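Local coordinates for protein dihydroorotase (Agrobacterium tumefaciens, PDB 2OGJ) that hydrolyses the acetyl ester of (R)-mandelate in vitro and, less efficiently, acetyl glycolate, using a binuclear zinc centre in a TIM-barrel amidohydrolase fold, at residues L284-S289 and T326-S331; K202-V207 and V332-M337. One frame throughout, in Å; residues are numbered along the deposited sequence.

Contact 1: L284-S289 and T326-S331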
loop_
_atom_site.group_PDB
_atom_site.type_symbol
_atom_site.label_atom_id
_atom_site.label_comp_id
_atom_site.label_asym_id
_atom_site.label_seq_id
_atom_site.Cartn_x
_atom_site.Cartn_y
_atom_site.Cartn_z
ATOM N N LEU A 284 -36.581 17.129 -10.725
ATOM C CA LEU A 284 -36.600 17.762 -9.417
ATOM C C LEU A 284 -35.864 16.922 -8.385
ATOM O O LEU A 284 -35.728 15.697 -8.529
ATOM C CB LEU A 284 -38.042 17.942 -8.945
ATOM C CG LEU A 284 -38.699 19.287 -9.202
ATOM C CD1 LEU A 284 -38.550 19.678 -10.659
ATOM C CD2 LEU A 284 -40.142 19.187 -8.789
ATOM N N PRO A 285 -35.345 17.572 -7.342
ATOM C CA PRO A 285 -34.660 16.749 -6.353
ATOM C C PRO A 285 -35.752 16.126 -5.478
ATOM O O PRO A 285 -36.801 16.733 -5.257
ATOM C CB PRO A 285 -33.781 17.760 -5.613
ATOM C CG PRO A 285 -34.564 19.021 -5.710
ATOM C CD PRO A 285 -35.050 18.997 -7.144
ATOM N N PHE A 286 -35.526 14.903 -5.021
ATOM C CA PHE A 286 -36.498 14.213 -4.175
ATOM C C PHE A 286 -36.585 14.877 -2.799
ATOM O O PHE A 286 -37.664 14.999 -2.216
ATOM C CB PHE A 286 -36.103 12.745 -3.999
ATOM C CG PHE A 286 -37.050 11.968 -3.134
ATOM C CD1 PHE A 286 -38.248 11.476 -3.660
ATOM C CD2 PHE A 286 -36.755 11.728 -1.792
ATOM C CE1 PHE A 286 -39.140 10.754 -2.865
ATOM C CE2 PHE A 286 -37.641 11.009 -0.991
ATOM C CZ PHE A 286 -38.839 10.519 -1.536
ATOM N N SER A 287 -35.436 15.292 -2.285
ATOM C CA SER A 287 -35.369 15.940 -0.990
ATOM C C SER A 287 -34.338 17.046 -1.059
ATOM O O SER A 287 -33.390 16.974 -1.847
ATOM C CB SER A 287 -34.978 14.939 0.114
ATOM O OG SER A 287 -33.677 14.398 -0.093
ATOM N N ILE A 288 -34.558 18.074 -0.247
ATOM C CA ILE A 288 -33.663 19.210 -0.147
ATOM C C ILE A 288 -32.960 19.110 1.206
ATOM O O ILE A 288 -33.617 19.032 2.245
ATOM C CB ILE A 288 -34.455 20.537 -0.213
ATOM C CG1 ILE A 288 -35.230 20.599 -1.524
ATOM C CG2 ILE A 288 -33.512 21.732 -0.051
ATOM C CD1 ILE A 288 -35.948 21.906 -1.728
ATOM N N SER A 289 -31.635 19.087 1.204
ATOM C CA SER A 289 -30.912 19.009 2.465
ATOM C C SER A 289 -29.692 19.910 2.478
ATOM O O SER A 289 -29.202 20.331 1.447
ATOM C CB SER A 289 -30.501 17.563 2.769
ATOM O OG SER A 289 -29.515 17.105 1.865
ATOM N N THR A 326 -40.149 17.472 4.014
ATOM C CA THR A 326 -41.027 16.845 4.994
ATOM C C THR A 326 -41.395 15.393 4.626
ATOM O O THR A 326 -40.748 14.442 5.072
ATOM C CB THR A 326 -42.324 17.660 5.180
ATOM O OG1 THR A 326 -42.930 17.880 3.902
ATOM C CG2 THR A 326 -42.022 18.998 5.846
ATOM N N ARG A 327 -42.428 15.230 3.808
ATOM C CA ARG A 327 -42.904 13.911 3.405
ATOM C C ARG A 327 -41.874 13.022 2.699
ATOM O O ARG A 327 -41.786 11.819 2.977
ATOM C CB ARG A 327 -44.133 14.080 2.519
ATOM C CG ARG A 327 -45.186 14.998 3.135
ATOM C CD ARG A 327 -46.412 14.235 3.562
ATOM N NE ARG A 327 -47.131 13.762 2.389
ATOM C CZ ARG A 327 -47.994 12.758 2.410
ATOM N NH1 ARG A 327 -48.244 12.122 3.549
ATOM N NH2 ARG A 327 -48.591 12.382 1.288
ATOM N N ASN A 328 -41.095 13.610 1.798
ATOM C CA ASN A 328 -40.105 12.842 1.048
ATOM C C ASN A 328 -38.909 12.329 1.837
ATOM O O ASN A 328 -38.598 11.143 1.758
ATOM C CB ASN A 328 -39.627 13.636 -0.168
ATOM C CG ASN A 328 -40.687 13.742 -1.232
ATOM O OD1 ASN A 328 -40.530 14.474 -2.194
ATOM N ND2 ASN A 328 -41.780 13.005 -1.062
ATOM N N PRO A 329 -38.209 13.206 2.586
ATOM C CA PRO A 329 -37.061 12.726 3.356
ATOM C C PRO A 329 -37.552 11.812 4.478
ATOM O O PRO A 329 -36.829 10.928 4.946
ATOM C CB PRO A 329 -36.430 14.015 3.870
ATOM C CG PRO A 329 -37.595 14.912 4.032
ATOM C CD PRO A 329 -38.394 14.655 2.778
ATOM N N ALA A 330 -38.795 12.017 4.894
ATOM C CA ALA A 330 -39.358 11.201 5.957
ATOM C C ALA A 330 -39.586 9.777 5.468
ATOM O O ALA A 330 -39.424 8.817 6.221
ATOM C CB ALA A 330 -40.661 11.800 6.446
ATOM N N SER A 331 -39.985 9.637 4.210
ATOM C CA SER A 331 -40.212 8.308 3.664
ATOM C C SER A 331 -38.911 7.507 3.677
ATOM O O SER A 331 -38.924 6.306 3.947
ATOM C CB SER A 331 -40.753 8.404 2.236
ATOM O OG SER A 331 -40.015 9.348 1.484
#
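The backbones of S287 and P329 come closest here, with their CA atoms 5.7 Å apart, as the loop 284-289 passes the first turn of the helix that begins at R327. Most of the contact is carried by F286, whose ring lies against N328. The F286 ring centroid is 3.6 Å from N328 CB, 23° off the ring normal, so this is a CH-pi contact over the face, displaced toward the rim of the ring. Beyond CB, the flat end of N328 is stacked on the ring, the two planes only 15° apart, and N328 CG lies 3.7 Å from F286 CZ. F286 places CG anti to its own backbone N (chi1 180°), which sends the ring out to the helix although its CB is not aimed there. At the ring edge, in its plane, S331 OG stands 3.4 Å from F286 CZ, so the ring touches two residues, N328 and S331, about one turn apart on the helix. S287 adds a smaller apolar touch: its CB is 4.1 Å from P329 CB.

The hydroxyls of S287 and S289 each take one of the two carboxylate oxygens of D262, and backbone hydrogen bonds from S287 to L261 and I263 and from S289 to H265 run the loop beside strand 260-262, much as the eighth strand of an amidohydrolase barrel would. Strand 68-75 takes both segments, P329 of the helix packing on V74 and S289 of the loop on D75, while P285 and I288 press on L311 of helix 304-313, and I288 and N328 reach V321 and E323 of helix 318-323.

Contact 2: K202-V207 and V332-M337; sequences KVPMMV and VIRLDM
R334 reaches over to K202 and donates from NH2 to K202 O at 3.0 Å, bridging two Schellman motifs at helix ends of the TIM barrel. The bond is nearly straight at the hydrogen (166°), and the carbonyl oxygen meets the edge of the guanidinium group, close to its plane. Seen from the acceptor, the donor is tilted 26° out of the carbonyl plane. P204 approaches differently: its CD sits over one face of the guanidinium group, 3.7 Å from R334 NH2, so R334 meets a polar atom at its edge and an apolar ring carbon on its face. The next ring carbon meets the helix end, where P204 CG is 3.9 Å from V332 O and 4.5 Å from V332 CG1.

R334 gets across because its chain runs extended from CG to NE, with CG anti to the carbonyl carbon (chi1 -69°). Both bonded partners take positive phi as C-prime residues: K202 closes helix 189-201, and R334 closes helix 327-332. Further out, V203 packs on L174, and P204 and M206 share backbone hydrogen bonds with the same residue, as the chain enters barrel strand 206-209. From the other segment, V332 rests on V228 and I333 on T102 and V104. M205 is anchored by its backbone, its N hydrogen-bonded to D227 OD2.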
loop_
_atom_site.group_PDB
_atom_site.type_symbol
_atom_site.label_atom_id
_atom_site.label_comp_id
_atom_site.label_asym_id
_atom_site.label_seq_id
_atom_site.Cartn_x
_atom_site.Cartn_y
_atom_site.Cartn_z
ATOM N N LYS A 202 -31.373 -4.771 5.134
ATOM C CA LYS A 202 -32.689 -4.418 4.613
ATOM C C LYS A 202 -32.913 -2.940 4.903
ATOM O O LYS A 202 -33.963 -2.540 5.410
ATOM C CB LYS A 202 -33.783 -5.268 5.273
ATOM C CG LYS A 202 -33.637 -6.766 5.001
ATOM C CD LYS A 202 -34.818 -7.574 5.544
ATOM C CE LYS A 202 -34.976 -7.380 7.045
ATOM N NZ LYS A 202 -36.245 -7.983 7.528
ATOM N N VAL A 203 -31.923 -2.132 4.536
ATOM C CA VAL A 203 -31.963 -0.704 4.790
ATOM C C VAL A 203 -31.484 0.114 3.573
ATOM O O VAL A 203 -30.731 -0.381 2.730
ATOM C CB VAL A 203 -31.104 -0.419 6.057
ATOM C CG1 VAL A 203 -29.633 -0.227 5.672
ATOM C CG2 VAL A 203 -31.680 0.744 6.848
ATOM N N PRO A 204 -31.928 1.375 3.454
ATOM C CA PRO A 204 -31.502 2.187 2.313
ATOM C C PRO A 204 -30.058 2.651 2.391
ATOM O O PRO A 204 -29.462 2.662 3.457
ATOM C CB PRO A 204 -32.490 3.342 2.329
ATOM C CG PRO A 204 -32.769 3.495 3.786
ATOM C CD PRO A 204 -32.950 2.080 4.239
HETATM N N MSE A 205 -29.510 3.050 1.251
HETATM C CA MSE A 205 -28.126 3.497 1.183
HETATM C C MSE A 205 -28.007 4.911 0.609
HETATM O O MSE A 205 -28.523 5.192 -0.470
HETATM C CB MSE A 205 -27.322 2.521 0.314
HETATM C CG MSE A 205 -25.818 2.709 0.385
HETATM SE SE MSE A 205 -24.942 1.619 -0.734
HETATM C CE MSE A 205 -23.364 2.346 -0.710
HETATM N N MSE A 206 -27.338 5.806 1.335
HETATM C CA MSE A 206 -27.154 7.179 0.856
HETATM C C MSE A 206 -25.736 7.296 0.330
HETATM O O MSE A 206 -24.774 7.076 1.071
HETATM C CB MSE A 206 -27.383 8.212 1.980
HETATM C CG MSE A 206 -27.067 9.676 1.573
HETATM SE SE MSE A 206 -27.453 10.972 2.794
HETATM C CE MSE A 206 -25.953 11.185 3.451
ATOM N N VAL A 207 -25.593 7.633 -0.948
ATOM C CA VAL A 207 -24.256 7.738 -1.507
ATOM C C VAL A 207 -23.892 9.121 -2.029
ATOM O O VAL A 207 -24.603 9.719 -2.830
ATOM C CB VAL A 207 -24.040 6.704 -2.628
ATOM C CG1 VAL A 207 -22.558 6.519 -2.887
ATOM C CG2 VAL A 207 -24.664 5.382 -2.231
ATOM N N VAL A 332 -37.796 8.175 3.390
ATOM C CA VAL A 332 -36.508 7.503 3.375
ATOM C C VAL A 332 -36.177 6.941 4.750
ATOM O O VAL A 332 -35.656 5.830 4.865
ATOM C CB VAL A 332 -35.357 8.457 2.976
ATOM C CG1 VAL A 332 -34.020 7.688 2.975
ATOM C CG2 VAL A 332 -35.636 9.075 1.630
ATOM N N ILE A 333 -36.478 7.704 5.795
ATOM C CA ILE A 333 -36.155 7.234 7.131
ATOM C C ILE A 333 -37.294 6.492 7.801
ATOM O O ILE A 333 -37.217 6.134 8.977
ATOM C CB ILE A 333 -35.648 8.394 8.033
ATOM C CG1 ILE A 333 -36.612 9.566 7.991
ATOM C CG2 ILE A 333 -34.269 8.840 7.569
ATOM C CD1 ILE A 333 -36.233 10.678 8.913
ATOM N N ARG A 334 -38.343 6.236 7.033
ATOM C CA ARG A 334 -39.500 5.520 7.532
ATOM C C ARG A 334 -40.162 6.260 8.683
ATOM O O ARG A 334 -40.572 5.654 9.673
ATOM C CB ARG A 334 -39.096 4.097 7.955
ATOM C CG ARG A 334 -38.719 3.195 6.771
ATOM C CD ARG A 334 -37.954 1.941 7.193
ATOM N NE ARG A 334 -37.296 1.288 6.052
ATOM C CZ ARG A 334 -36.331 0.372 6.156
ATOM N NH1 ARG A 334 -35.890 -0.022 7.354
ATOM N NH2 ARG A 334 -35.795 -0.147 5.055
ATOM N N LEU A 335 -40.253 7.577 8.547
ATOM C CA LEU A 335 -40.903 8.411 9.551
ATOM C C LEU A 335 -42.340 8.589 9.098
ATOM O O LEU A 335 -42.588 9.130 8.014
ATOM C CB LEU A 335 -40.229 9.780 9.643
ATOM C CG LEU A 335 -40.891 10.772 10.603
ATOM C CD1 LEU A 335 -41.028 10.124 11.984
ATOM C CD2 LEU A 335 -40.061 12.068 10.667
ATOM N N ASP A 336 -43.291 8.137 9.910
ATOM C CA ASP A 336 -44.692 8.262 9.526
ATOM C C ASP A 336 -45.126 9.707 9.533
ATOM O O ASP A 336 -44.964 10.393 10.538
ATOM C CB ASP A 336 -45.593 7.487 10.466
ATOM C CG ASP A 336 -47.049 7.837 10.263
ATOM O OD1 ASP A 336 -47.506 7.753 9.105
ATOM O OD2 ASP A 336 -47.731 8.203 11.246
HETATM N N MSE A 337 -45.701 10.169 8.428
HETATM C CA MSE A 337 -46.128 11.563 8.346
HETATM C C MSE A 337 -47.573 11.719 7.849
HETATM O O MSE A 337 -47.931 12.707 7.211
HETATM C CB MSE A 337 -45.144 12.334 7.453
HETATM C CG MSE A 337 -45.240 13.828 7.583
HETATM SE SE MSE A 337 -43.709 14.617 7.166
HETATM C CE MSE A 337 -42.896 14.497 8.671
#

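Helix 327-332 is the common element: its first turn takes the ring of F286 in contact 1, and its end supplies contact 2, with about 11 Å between the centres of the two contacts. The two meet where F286 CE2 lies 3.8 Å from V332 CG2, and A330 O of the first contact probably accepts a hydrogen bond from L335 N of the second at 2.8 Å, part of the turn that ends the helix. Neither contact touches the metals. The S287 side chain is about 13 Å from a zinc ion, but about 7 Å from that of the zinc ligand H77; the side chain of V332 is about 10 Å from that of H77. Shortly beyond 284-289 comes D291, and just beyond 202-207 comes H208, both zinc ligands.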